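Local structure of UDP-N-acetylglucosamine 3-dehydrogenase (Acidithiobacillus ferrooxidans, 7BVJ) at residues 79-84 against 101-106; 138-143 against 170-175; 164-169 against 298-303. The protein catalyses the NAD(+)-dependent oxidation of the glucosamine 3-position of UDP-N-acetylglucosamine to a ketone, a step in lipid A biosynthesis. All coordinates share one frame; numbering follows the deposited sequence.

Interaction 1 of 3, residues 79-84 against 101-106; sequences VAMQAG and DALIGM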
loop_
_atom_site.group_PDB
_atom_site.type_symbol
_atom_site.label_atom_id
_atom_site.label_comp_id
_atom_site.label_asym_id
_atom_site.label_seq_id
_atom_site.Cartn_x
_atom_site.Cartn_y
_atom_site.Cartn_z
ATOM N N VAL A 79 6.371 20.098 -4.777
ATOM C CA VAL A 79 6.109 21.379 -4.112
ATOM C C VAL A 79 6.216 21.224 -2.595
ATOM O O VAL A 79 6.760 22.093 -1.900
ATOM C CB VAL A 79 4.742 21.953 -4.529
ATOM C CG1 VAL A 79 4.447 23.242 -3.751
ATOM C CG2 VAL A 79 4.708 22.240 -6.034
ATOM N N ALA A 80 5.732 20.097 -2.063
ATOM C CA ALA A 80 5.723 19.914 -0.618
ATOM C C ALA A 80 7.139 19.764 -0.076
ATOM O O ALA A 80 7.470 20.333 0.970
ATOM C CB ALA A 80 4.857 18.715 -0.242
ATOM N N MET A 81 8.007 19.059 -0.799
ATOM C CA MET A 81 9.378 18.903 -0.332
ATOM C C MET A 81 10.209 20.154 -0.550
ATOM O O MET A 81 11.183 20.369 0.181
ATOM C CB MET A 81 10.056 17.720 -1.018
ATOM C CG MET A 81 9.601 16.377 -0.496
ATOM S SD MET A 81 10.198 15.026 -1.526
ATOM C CE MET A 81 9.461 13.656 -0.674
ATOM N N GLN A 82 9.883 20.962 -1.565
ATOM C CA GLN A 82 10.598 22.224 -1.736
ATOM C C GLN A 82 10.384 23.138 -0.540
ATOM O O GLN A 82 11.242 23.971 -0.230
ATOM C CB GLN A 82 10.149 22.926 -3.018
ATOM C CG GLN A 82 10.998 24.131 -3.356
ATOM C CD GLN A 82 12.480 23.800 -3.339
ATOM O OE1 GLN A 82 12.922 22.873 -4.018
ATOM N NE2 GLN A 82 13.256 24.554 -2.558
ATOM N N ALA A 83 9.247 22.990 0.134
ATOM C CA ALA A 83 8.908 23.699 1.356
ATOM C C ALA A 83 9.423 23.002 2.619
ATOM O O ALA A 83 8.970 23.335 3.721
ATOM C CB ALA A 83 7.392 23.866 1.450
ATOM N N GLY A 84 10.340 22.048 2.485
ATOM C CA GLY A 84 10.885 21.363 3.653
ATOM C C GLY A 84 9.850 20.620 4.467
ATOM O O GLY A 84 9.998 20.507 5.688
ATOM N N ASP A 101 12.565 8.264 -8.569
ATOM C CA ASP A 101 13.983 8.562 -8.395
ATOM C C ASP A 101 14.191 10.017 -7.989
ATOM O O ASP A 101 14.937 10.313 -7.048
ATOM C CB ASP A 101 14.746 8.263 -9.695
ATOM C CG ASP A 101 14.879 6.763 -9.986
ATOM O OD1 ASP A 101 14.830 5.957 -9.037
ATOM O OD2 ASP A 101 15.054 6.401 -11.172
ATOM N N ALA A 102 13.530 10.939 -8.692
ATOM C CA ALA A 102 13.691 12.363 -8.400
ATOM C C ALA A 102 13.207 12.705 -6.995
ATOM O O ALA A 102 13.844 13.493 -6.285
ATOM C CB ALA A 102 12.938 13.200 -9.444
ATOM N N LEU A 103 12.062 12.157 -6.579
ATOM C CA LEU A 103 11.565 12.527 -5.260
ATOM C C LEU A 103 12.418 11.906 -4.157
ATOM O O LEU A 103 12.640 12.539 -3.118
ATOM C CB LEU A 103 10.093 12.137 -5.106
ATOM C CG LEU A 103 9.090 12.920 -5.982
ATOM C CD1 LEU A 103 7.720 12.271 -5.976
ATOM C CD2 LEU A 103 8.970 14.376 -5.549
ATOM N N ILE A 104 12.929 10.689 -4.370
ATOM C CA ILE A 104 13.873 10.107 -3.417
ATOM C C ILE A 104 15.101 11.003 -3.283
ATOM O O ILE A 104 15.543 11.314 -2.173
ATOM C CB ILE A 104 14.250 8.672 -3.843
ATOM C CG1 ILE A 104 13.075 7.716 -3.613
ATOM C CG2 ILE A 104 15.486 8.182 -3.095
ATOM C CD1 ILE A 104 13.108 6.497 -4.487
ATOM N N GLY A 105 15.643 11.460 -4.414
ATOM C CA GLY A 105 16.796 12.350 -4.357
ATOM C C GLY A 105 16.508 13.646 -3.617
ATOM O O GLY A 105 17.272 14.064 -2.740
ATOM N N MET A 106 15.404 14.308 -3.969
ATOM C CA MET A 106 15.064 15.571 -3.317
ATOM C C MET A 106 14.827 15.372 -1.821
ATOM O O MET A 106 15.185 16.234 -1.003
ATOM C CB MET A 106 13.838 16.185 -3.985
ATOM C CG MET A 106 13.550 17.628 -3.574
ATOM S SD MET A 106 11.858 18.161 -3.966
ATOM C CE MET A 106 11.558 17.186 -5.422
#
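Leu103 is the first residue of 101-106 to meet the other helix, and it does so against the thioether of Met81. The Met81 chain is extended beyond CG, with CG anti to the carbonyl carbon (chi1 -75°), and this carries the sulfur across the gap. There Met81 SD lies 4.3 Å from Leu103 CD2 and 3.8 Å from Leu103 O, so it touches both the leucine branch and the helix backbone. One turn further on, Met106 answers from the opposite direction. Its CG stands anti to the backbone N (chi1 -169°), and the chain then bends at chi3 (-31°); Met106 SD reaches Met81 CB at 3.5 Å, low on that side chain near its backbone. The two thioethers thus run past one another, each sulfur placed near the other helix, and the CA atoms of Met81 and Met106 are 7.2 Å apart. The contact buries 186 Å², mostly on these two methionines. Just beyond it, Gly84 ends helix 73-82 in a Schellman motif, with Gly84 N bonded to Met81 O at 3.0 Å. Both helices belong to the Rossmann domain, in successive beta-alpha-beta crossovers: Met81 also packs on Leu112 and on Leu114 of strand 114-117, Leu103 rests on Phe74 and Ala77, and helix 54-59 meets Val79, Ala80 and Ala83 through Leu58.

Interaction 2 of 3, residues 138-143 against 170-175; sequences RYLEAE and LLLTGA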
loop_
_atom_site.group_PDB
_atom_site.type_symbol
_atom_site.label_atom_id
_atom_site.label_comp_id
_atom_site.label_asym_id
_atom_site.label_seq_id
_atom_site.Cartn_x
_atom_site.Cartn_y
_atom_site.Cartn_z
ATOM N N ARG A 138 9.136 -19.423 0.457
ATOM C CA ARG A 138 9.556 -20.017 -0.801
ATOM C C ARG A 138 8.505 -19.847 -1.886
ATOM O O ARG A 138 8.861 -19.733 -3.066
ATOM C CB ARG A 138 9.866 -21.505 -0.611
ATOM C CG ARG A 138 10.668 -21.820 0.648
ATOM C CD ARG A 138 11.991 -21.084 0.634
ATOM N NE ARG A 138 13.008 -21.733 1.450
ATOM C CZ ARG A 138 14.257 -21.296 1.540
ATOM N NH1 ARG A 138 14.622 -20.206 0.870
ATOM N NH2 ARG A 138 15.140 -21.940 2.291
ATOM N N TYR A 139 7.225 -19.814 -1.513
ATOM C CA TYR A 139 6.154 -19.599 -2.484
ATOM C C TYR A 139 5.054 -18.735 -1.874
ATOM O O TYR A 139 4.686 -18.931 -0.714
ATOM C CB TYR A 139 5.601 -20.957 -2.945
ATOM C CG TYR A 139 4.431 -20.930 -3.909
ATOM C CD1 TYR A 139 4.527 -20.314 -5.147
ATOM C CD2 TYR A 139 3.241 -21.559 -3.585
ATOM C CE1 TYR A 139 3.452 -20.295 -6.022
ATOM C CE2 TYR A 139 2.175 -21.552 -4.439
ATOM C CZ TYR A 139 2.280 -20.923 -5.664
ATOM O OH TYR A 139 1.195 -20.942 -6.521
ATOM N N LEU A 140 4.533 -17.767 -2.643
ATOM C CA LEU A 140 3.360 -16.993 -2.227
ATOM C C LEU A 140 2.283 -17.055 -3.313
ATOM O O LEU A 140 2.575 -16.903 -4.503
ATOM C CB LEU A 140 3.677 -15.513 -1.942
ATOM C CG LEU A 140 4.895 -15.049 -1.166
ATOM C CD1 LEU A 140 6.090 -14.993 -2.099
ATOM C CD2 LEU A 140 4.644 -13.674 -0.569
ATOM N N GLU A 141 1.037 -17.264 -2.885
ATOM C CA GLU A 141 -0.125 -17.373 -3.754
ATOM C C GLU A 141 -1.173 -16.413 -3.209
ATOM O O GLU A 141 -1.600 -16.563 -2.064
ATOM C CB GLU A 141 -0.655 -18.804 -3.736
ATOM C CG GLU A 141 -1.161 -19.327 -5.024
ATOM C CD GLU A 141 -1.438 -20.822 -4.954
ATOM O OE1 GLU A 141 -2.108 -21.271 -3.996
ATOM O OE2 GLU A 141 -0.979 -21.544 -5.859
ATOM N N ALA A 142 -1.603 -15.436 -4.003
ATOM C CA ALA A 142 -2.512 -14.432 -3.452
ATOM C C ALA A 142 -3.641 -14.116 -4.421
ATOM O O ALA A 142 -3.489 -14.232 -5.645
ATOM C CB ALA A 142 -1.770 -13.128 -3.052
ATOM N N GLU A 143 -4.784 -13.719 -3.842
ATOM C CA GLU A 143 -5.960 -13.266 -4.588
ATOM C C GLU A 143 -6.486 -11.960 -4.000
ATOM O O GLU A 143 -6.751 -11.877 -2.794
ATOM C CB GLU A 143 -7.081 -14.317 -4.582
ATOM C CG GLU A 143 -6.671 -15.680 -5.083
ATOM C CD GLU A 143 -7.640 -16.755 -4.650
ATOM O OE1 GLU A 143 -8.633 -16.997 -5.382
ATOM O OE2 GLU A 143 -7.409 -17.343 -3.568
ATOM N N LEU A 170 7.788 -8.591 -2.090
ATOM C CA LEU A 170 9.140 -8.041 -2.025
ATOM C C LEU A 170 9.595 -7.874 -0.579
ATOM O O LEU A 170 10.776 -8.058 -0.278
ATOM C CB LEU A 170 9.226 -6.714 -2.782
ATOM C CG LEU A 170 9.070 -6.827 -4.309
ATOM C CD1 LEU A 170 8.846 -5.463 -4.928
ATOM C CD2 LEU A 170 10.261 -7.509 -4.969
ATOM N N LEU A 171 8.669 -7.563 0.331
ATOM C CA LEU A 171 9.047 -7.307 1.717
ATOM C C LEU A 171 9.347 -8.603 2.465
ATOM O O LEU A 171 10.380 -8.721 3.128
ATOM C CB LEU A 171 7.941 -6.531 2.432
ATOM C CG LEU A 171 8.211 -6.156 3.888
ATOM C CD1 LEU A 171 9.194 -5.023 3.937
ATOM C CD2 LEU A 171 6.926 -5.787 4.585
ATOM N N LEU A 172 8.451 -9.577 2.375
ATOM C CA LEU A 172 8.659 -10.843 3.062
ATOM C C LEU A 172 9.882 -11.570 2.539
ATOM O O LEU A 172 10.567 -12.248 3.315
ATOM C CB LEU A 172 7.425 -11.730 2.921
ATOM C CG LEU A 172 6.175 -11.091 3.514
ATOM C CD1 LEU A 172 4.998 -12.033 3.400
ATOM C CD2 LEU A 172 6.424 -10.699 4.967
ATOM N N THR A 173 10.190 -11.439 1.244
ATOM C CA THR A 173 11.358 -12.134 0.719
ATOM C C THR A 173 12.645 -11.331 0.828
ATOM O O THR A 173 13.725 -11.916 0.989
ATOM C CB THR A 173 11.144 -12.516 -0.747
ATOM O OG1 THR A 173 10.817 -11.335 -1.502
ATOM C CG2 THR A 173 10.024 -13.577 -0.873
ATOM N N GLY A 174 12.574 -10.009 0.721
ATOM C CA GLY A 174 13.806 -9.249 0.632
ATOM C C GLY A 174 14.576 -9.475 -0.651
ATOM O O GLY A 174 15.760 -9.146 -0.720
ATOM N N ALA A 175 13.926 -10.005 -1.682
ATOM C CA ALA A 175 14.579 -10.357 -2.932
ATOM C C ALA A 175 14.092 -9.449 -4.058
ATOM O O ALA A 175 13.171 -8.642 -3.887
ATOM C CB ALA A 175 14.328 -11.834 -3.256
#
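Leu140 packs on Leu172 and Thr173 in an apolar helix-on-sheet contact, where strand 139-147 of the mixed sheet passes the C-terminal end of helix 157-173. The interface is small, 94 Å², and the closest CA atoms, those of Leu140 and Leu172, are 9.7 Å apart, so the gap is spanned by side chains alone. Leu140 divides its two methyls between the partners: Leu140 CD2 meets Leu172 CD1 at 4.3 Å, while Leu140 CD1 lies 4.4 Å from Thr173 CG2. The threonine can offer its methyl because chi1 of 55° sets OG1 beside both the backbone N and the carbonyl carbon and leaves CG2 anti to the carbonyl carbon. Its hydroxyl is occupied within its own helix, bonded to Thr169 O, and Ala175 N adds only a weak bond to Thr173 OG1 at 3.4 Å. Such a helix laid on one face of a mixed sheet is part of the architecture of the Gfo/Idh/MocA C-terminal domain, an open sheet with helices on one face. The strand begins at a classic beta bulge, in which Arg138 and Tyr139 both face Phe225. From there Tyr139 points away from the helix, its ring meeting that of Phe225, whereas Leu140 points toward it. Further along, Glu143 forms salt bridges with Arg221 and Arg223, the latter a residue of the disulfonic acid pocket. At the other end, Gly174 leaves the helix with positive phi (68°), its N still bonded to Leu170 O at 2.8 Å.

Interaction 3 of 3, residues 164-169 against 298-303; sequences HDLDLT and AAALQV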
loop_
_atom_site.group_PDB
_atom_site.type_symbol
_atom_site.label_atom_id
_atom_site.label_comp_id
_atom_site.label_asym_id
_atom_site.label_seq_id
_atom_site.Cartn_x
_atom_site.Cartn_y
_atom_site.Cartn_z
ATOM N N HIS A 164 -0.438 -4.352 -3.888
ATOM C CA HIS A 164 -0.397 -4.739 -2.473
ATOM C C HIS A 164 0.401 -6.014 -2.274
ATOM O O HIS A 164 1.327 -6.073 -1.449
ATOM C CB HIS A 164 -1.811 -4.948 -1.930
ATOM C CG HIS A 164 -2.597 -3.683 -1.782
ATOM N ND1 HIS A 164 -2.155 -2.619 -1.025
ATOM C CD2 HIS A 164 -3.794 -3.310 -2.296
ATOM C CE1 HIS A 164 -3.049 -1.648 -1.071
ATOM N NE2 HIS A 164 -4.050 -2.039 -1.839
ATOM N N ASP A 165 0.040 -7.057 -3.016
ATOM C CA ASP A 165 0.681 -8.346 -2.827
ATOM C C ASP A 165 2.046 -8.401 -3.492
ATOM O O ASP A 165 2.938 -9.091 -2.991
ATOM C CB ASP A 165 -0.250 -9.442 -3.329
ATOM C CG ASP A 165 -1.615 -9.360 -2.665
ATOM O OD1 ASP A 165 -1.645 -9.336 -1.417
ATOM O OD2 ASP A 165 -2.642 -9.268 -3.379
ATOM N N LEU A 166 2.253 -7.649 -4.572
ATOM C CA LEU A 166 3.616 -7.470 -5.061
ATOM C C LEU A 166 4.511 -6.886 -3.971
ATOM O O LEU A 166 5.628 -7.375 -3.743
ATOM C CB LEU A 166 3.615 -6.590 -6.309
ATOM C CG LEU A 166 3.017 -7.262 -7.561
ATOM C CD1 LEU A 166 2.613 -6.239 -8.650
ATOM C CD2 LEU A 166 3.978 -8.316 -8.143
ATOM N N ASP A 167 4.023 -5.860 -3.258
ATOM C CA ASP A 167 4.825 -5.245 -2.210
ATOM C C ASP A 167 5.079 -6.219 -1.067
ATOM O O ASP A 167 6.203 -6.314 -0.567
ATOM C CB ASP A 167 4.134 -3.985 -1.696
ATOM C CG ASP A 167 4.876 -3.354 -0.531
ATOM O OD1 ASP A 167 6.094 -3.081 -0.678
ATOM O OD2 ASP A 167 4.239 -3.148 0.531
ATOM N N LEU A 168 4.032 -6.924 -0.629
ATOM C CA LEU A 168 4.181 -7.919 0.422
ATOM C C LEU A 168 5.218 -8.962 0.039
ATOM O O LEU A 168 6.048 -9.359 0.861
ATOM C CB LEU A 168 2.839 -8.594 0.704
ATOM C CG LEU A 168 1.818 -7.731 1.444
ATOM C CD1 LEU A 168 0.454 -8.434 1.568
ATOM C CD2 LEU A 168 2.377 -7.307 2.818
ATOM N N THR A 169 5.171 -9.412 -1.212
ATOM C CA THR A 169 6.151 -10.353 -1.731
ATOM C C THR A 169 7.564 -9.809 -1.584
ATOM O O THR A 169 8.460 -10.478 -1.035
ATOM C CB THR A 169 5.838 -10.616 -3.200
ATOM O OG1 THR A 169 4.581 -11.315 -3.321
ATOM C CG2 THR A 169 6.981 -11.380 -3.834
ATOM N N ALA A 298 8.356 -0.396 -9.750
ATOM C CA ALA A 298 9.044 -0.995 -10.895
ATOM C C ALA A 298 8.538 -2.411 -11.170
ATOM O O ALA A 298 8.296 -2.782 -12.328
ATOM C CB ALA A 298 10.560 -1.006 -10.655
ATOM N N ALA A 299 8.350 -3.209 -10.115
ATOM C CA ALA A 299 7.759 -4.533 -10.316
ATOM C C ALA A 299 6.359 -4.444 -10.926
ATOM O O ALA A 299 5.995 -5.227 -11.819
ATOM C CB ALA A 299 7.716 -5.287 -8.987
ATOM N N ALA A 300 5.542 -3.521 -10.430
ATOM C CA ALA A 300 4.172 -3.445 -10.904
ATOM C C ALA A 300 4.144 -3.013 -12.356
ATOM O O ALA A 300 3.339 -3.518 -13.140
ATOM C CB ALA A 300 3.353 -2.498 -10.039
ATOM N N LEU A 301 5.036 -2.102 -12.739
ATOM C CA LEU A 301 5.110 -1.712 -14.141
ATOM C C LEU A 301 5.546 -2.891 -15.012
ATOM O O LEU A 301 5.021 -3.084 -16.113
ATOM C CB LEU A 301 6.037 -0.504 -14.293
ATOM C CG LEU A 301 5.514 0.805 -13.670
ATOM C CD1 LEU A 301 6.629 1.839 -13.607
ATOM C CD2 LEU A 301 4.335 1.374 -14.457
ATOM N N GLN A 302 6.480 -3.712 -14.529
ATOM C CA GLN A 302 6.820 -4.930 -15.276
ATOM C C GLN A 302 5.594 -5.818 -15.476
ATOM O O GLN A 302 5.317 -6.289 -16.594
ATOM C CB GLN A 302 7.922 -5.693 -14.561
ATOM C CG GLN A 302 9.304 -5.437 -15.141
ATOM C CD GLN A 302 10.288 -6.550 -14.793
ATOM O OE1 GLN A 302 10.637 -7.369 -15.648
ATOM N NE2 GLN A 302 10.731 -6.589 -13.530
ATOM N N VAL A 303 4.829 -6.035 -14.404
ATOM C CA VAL A 303 3.627 -6.852 -14.529
ATOM C C VAL A 303 2.667 -6.235 -15.545
ATOM O O VAL A 303 2.133 -6.927 -16.411
ATOM C CB VAL A 303 2.943 -7.049 -13.164
ATOM C CG1 VAL A 303 1.573 -7.704 -13.381
ATOM C CG2 VAL A 303 3.810 -7.937 -12.230
#
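Leu166 meets Ala300 and Val303 without any flat side chain between them; the planar group to note is the Asp165 peptide carbonyl, one residue earlier. Thr169 approaches its oxygen from both faces: the backbone N of Thr169 bonds to Asp165 O at 2.9 Å from one, and Thr169 OG1 bonds to it at 2.8 Å from the other, tilted 31° from the carbonyl plane. Two bonds therefore grip this oxygen, and the threonine hydroxyl is satisfied within the helix. Across the contact, packing is wholly apolar. Leu166 CD1 sits over the backbone of the facing helix, 3.9 Å from Ala300 CA, and Leu166 CD2 reaches Val303 CG2 at 4.1 Å, tip to tip. The small alanine lets the helices come near, with Leu166 CA 7.1 Å from Ala300 CA. Met199 of strand 194-201 touches both Leu166 and Ala299, closing the packing from the sheet side. The same helix 157-173 carries His164, which touches Lys91; one or the other of these two is thought likely to be the catalytic base. Helices 157-173 and 290-312, paired over the mixed sheet, form part of the alpha+beta C-terminal domain of a Gfo/Idh/MocA oxidoreductase.

Overall arrangement
Interactions 2 and 3 share helix 157-173, and their centres are 10 Å apart. They touch directly: Leu140 CD2 lies 3.6 Å from Thr169 OG1, Ala142 CB 3.8 Å from Asp165 CG, and Leu170 CD1 4.2 Å from Ala299 CB, so packing runs without a break from strand 139-147 through helix 157-173 to helix 290-312. Interaction 1 stands apart in the Rossmann domain, with its centre 30 Å from that of interaction 2 and 24 Å from that of interaction 3; the nearest atoms to interaction 3 are about 8 Å away. The Leu103 side chain is about 13 Å from the bound NAD, and that of Leu140 about 12 Å from the disulfonic acid.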